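Nourseothricin acetyltransferase (Streptomyces noursei, PDB 5C82) probably acetylates nourseothricin (streptothricin-type) antibiotics using acetyl-CoA, as a GNAT-family acetyltransferase conferring resistance on the bacterium. Local coordinates at residues 146-151 with 178-183. The protein carries 1 engineered substitution. Numbering follows the deposited sequence.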
loop_
_atom_site.group_PDB
_atom_site.type_symbol
_atom_site.label_atom_id
_atom_site.label_comp_id
_atom_site.label_asym_id
_atom_site.label_seq_id
_atom_site.Cartn_x
_atom_site.Cartn_y
_atom_site.Cartn_z
ATOM N N VAL A 146 7.000 6.186 4.337
ATOM C CA VAL A 146 8.309 6.569 4.854
ATOM C C VAL A 146 9.015 5.337 5.452
ATOM O O VAL A 146 8.390 4.554 6.180
ATOM C CB VAL A 146 8.260 7.793 5.815
ATOM C CG1 VAL A 146 7.375 7.549 7.044
ATOM C CG2 VAL A 146 9.665 8.244 6.219
ATOM N N THR A 147 10.303 5.141 5.110
ATOM C CA THR A 147 11.062 4.035 5.682
ATOM C C THR A 147 11.187 4.237 7.193
ATOM O O THR A 147 11.357 5.367 7.661
ATOM C CB THR A 147 12.415 3.816 4.991
ATOM O OG1 THR A 147 13.084 2.785 5.711
ATOM C CG2 THR A 147 13.311 5.083 4.983
ATOM N N ASN A 148 11.069 3.132 7.945
ATOM C CA ASN A 148 11.163 3.094 9.401
ATOM C C ASN A 148 12.518 3.652 9.927
ATOM O O ASN A 148 12.602 4.113 11.072
ATOM C CB ASN A 148 10.929 1.649 9.890
ATOM C CG ASN A 148 12.108 0.766 9.590
ATOM O OD1 ASN A 148 12.448 0.532 8.437
ATOM N ND2 ASN A 148 12.861 0.407 10.615
ATOM N N VAL A 149 13.570 3.582 9.102
ATOM C CA VAL A 149 14.890 4.094 9.491
ATOM C C VAL A 149 14.958 5.619 9.410
ATOM O O VAL A 149 15.845 6.215 10.036
ATOM C CB VAL A 149 16.073 3.413 8.770
ATOM C CG1 VAL A 149 16.138 1.920 9.121
ATOM C CG2 VAL A 149 16.051 3.650 7.259
ATOM N N ASN A 150 13.998 6.257 8.677
ATOM C CA ASN A 150 13.947 7.717 8.574
ATOM C C ASN A 150 13.250 8.370 9.792
ATOM O O ASN A 150 12.260 9.073 9.627
ATOM C CB ASN A 150 13.349 8.189 7.229
ATOM C CG ASN A 150 13.832 9.560 6.776
ATOM O OD1 ASN A 150 14.357 10.356 7.539
ATOM N ND2 ASN A 150 13.673 9.879 5.508
ATOM N N ALA A 151 13.803 8.170 11.014
ATOM C CA ALA A 151 13.282 8.790 12.261
ATOM C C ALA A 151 13.086 10.346 12.128
ATOM O O ALA A 151 12.041 10.834 12.543
ATOM C CB ALA A 151 14.189 8.462 13.450
ATOM N N ASP A 178 16.112 -3.859 1.815
ATOM C CA ASP A 178 15.735 -5.067 2.542
ATOM C C ASP A 178 16.199 -4.942 4.012
ATOM O O ASP A 178 17.317 -4.510 4.277
ATOM C CB ASP A 178 16.333 -6.299 1.859
ATOM C CG ASP A 178 15.645 -7.592 2.230
ATOM O OD1 ASP A 178 15.708 -7.983 3.431
ATOM O OD2 ASP A 178 15.063 -8.222 1.334
ATOM N N GLY A 179 15.292 -5.211 4.940
ATOM C CA GLY A 179 15.548 -5.048 6.372
ATOM C C GLY A 179 14.824 -3.845 6.948
ATOM O O GLY A 179 14.683 -3.739 8.167
ATOM N N GLU A 180 14.343 -2.932 6.066
ATOM C CA GLU A 180 13.532 -1.772 6.428
ATOM C C GLU A 180 12.051 -2.091 6.193
ATOM O O GLU A 180 11.722 -3.017 5.448
ATOM C CB GLU A 180 13.946 -0.533 5.620
ATOM C CG GLU A 180 15.384 -0.093 5.856
ATOM C CD GLU A 180 15.938 0.848 4.804
ATOM O OE1 GLU A 180 15.202 1.753 4.345
ATOM O OE2 GLU A 180 17.129 0.690 4.454
ATOM N N GLN A 181 11.146 -1.345 6.845
ATOM C CA GLN A 181 9.702 -1.573 6.664
ATOM C C GLN A 181 9.100 -0.271 6.172
ATOM O O GLN A 181 9.592 0.819 6.530
ATOM C CB GLN A 181 9.020 -2.020 7.979
ATOM C CG GLN A 181 9.558 -3.367 8.575
ATOM C CD GLN A 181 10.939 -3.244 9.176
ATOM O OE1 GLN A 181 11.229 -2.315 9.959
ATOM N NE2 GLN A 181 11.853 -4.104 8.739
ATOM N N ALA A 182 8.060 -0.365 5.343
ATOM C CA ALA A 182 7.408 0.864 4.886
ATOM C C ALA A 182 6.401 1.316 5.960
ATOM O O ALA A 182 5.635 0.508 6.445
ATOM C CB ALA A 182 6.709 0.622 3.556
ATOM N N LEU A 183 6.457 2.560 6.387
ATOM C CA LEU A 183 5.495 3.067 7.362
ATOM C C LEU A 183 4.555 4.005 6.636
ATOM O O LEU A 183 4.994 4.816 5.795
ATOM C CB LEU A 183 6.154 3.772 8.561
ATOM C CG LEU A 183 7.208 3.007 9.380
ATOM C CD1 LEU A 183 7.700 3.876 10.522
ATOM C CD2 LEU A 183 6.693 1.611 9.898
#
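Val146 and Leu183 form an antiparallel hydrogen-bonded pair: Val146 N reaches Leu183 O and Leu183 N reaches Val146 O, both at 2.8 Å. One residue on, Thr147 and Ala182 make a non-hydrogen-bonded pair, and Asn148 N then bonds to Gln181 O at 3.1 Å.

Where the ladder ends, side chains take over. Asn148 CG lies between its own backbone N and carbonyl carbon (chi1 73°), which carries OD1 to Gln181 N at 2.8 Å; the bond is nearly straight (N-H...O 165°), but the donor sits above the carbonyl plane of the Asn148 amide rather than on a lone pair. Its ND2 is satisfied by Phe36 O, so both ends of this buried amide are held. Thr147, whose side chain leaves the sheet on the same face as that of Ala182, donates from OG1 to Glu180 OE1 at 2.7 Å, meeting the carboxylate on its anti side.

Apolar contacts flank these bonds. Val149 CG1 touches Glu180 CG at 3.9 Å, the two side chains nearly perpendicular, and Val149 CG2 lies against the carboxylate, while Leu183 CD1 rests on Asn148 CA at 3.7 Å.

A type I turn, Thr147 to Asn150, leads into helix 151-158, with Asn150 at the N-cap, its OD1 making a weak hydrogen bond to Ala153 N. This strand-to-helix exit beside the antiparallel strand 182-188 is characteristic of the C-terminal half of the GNAT fold.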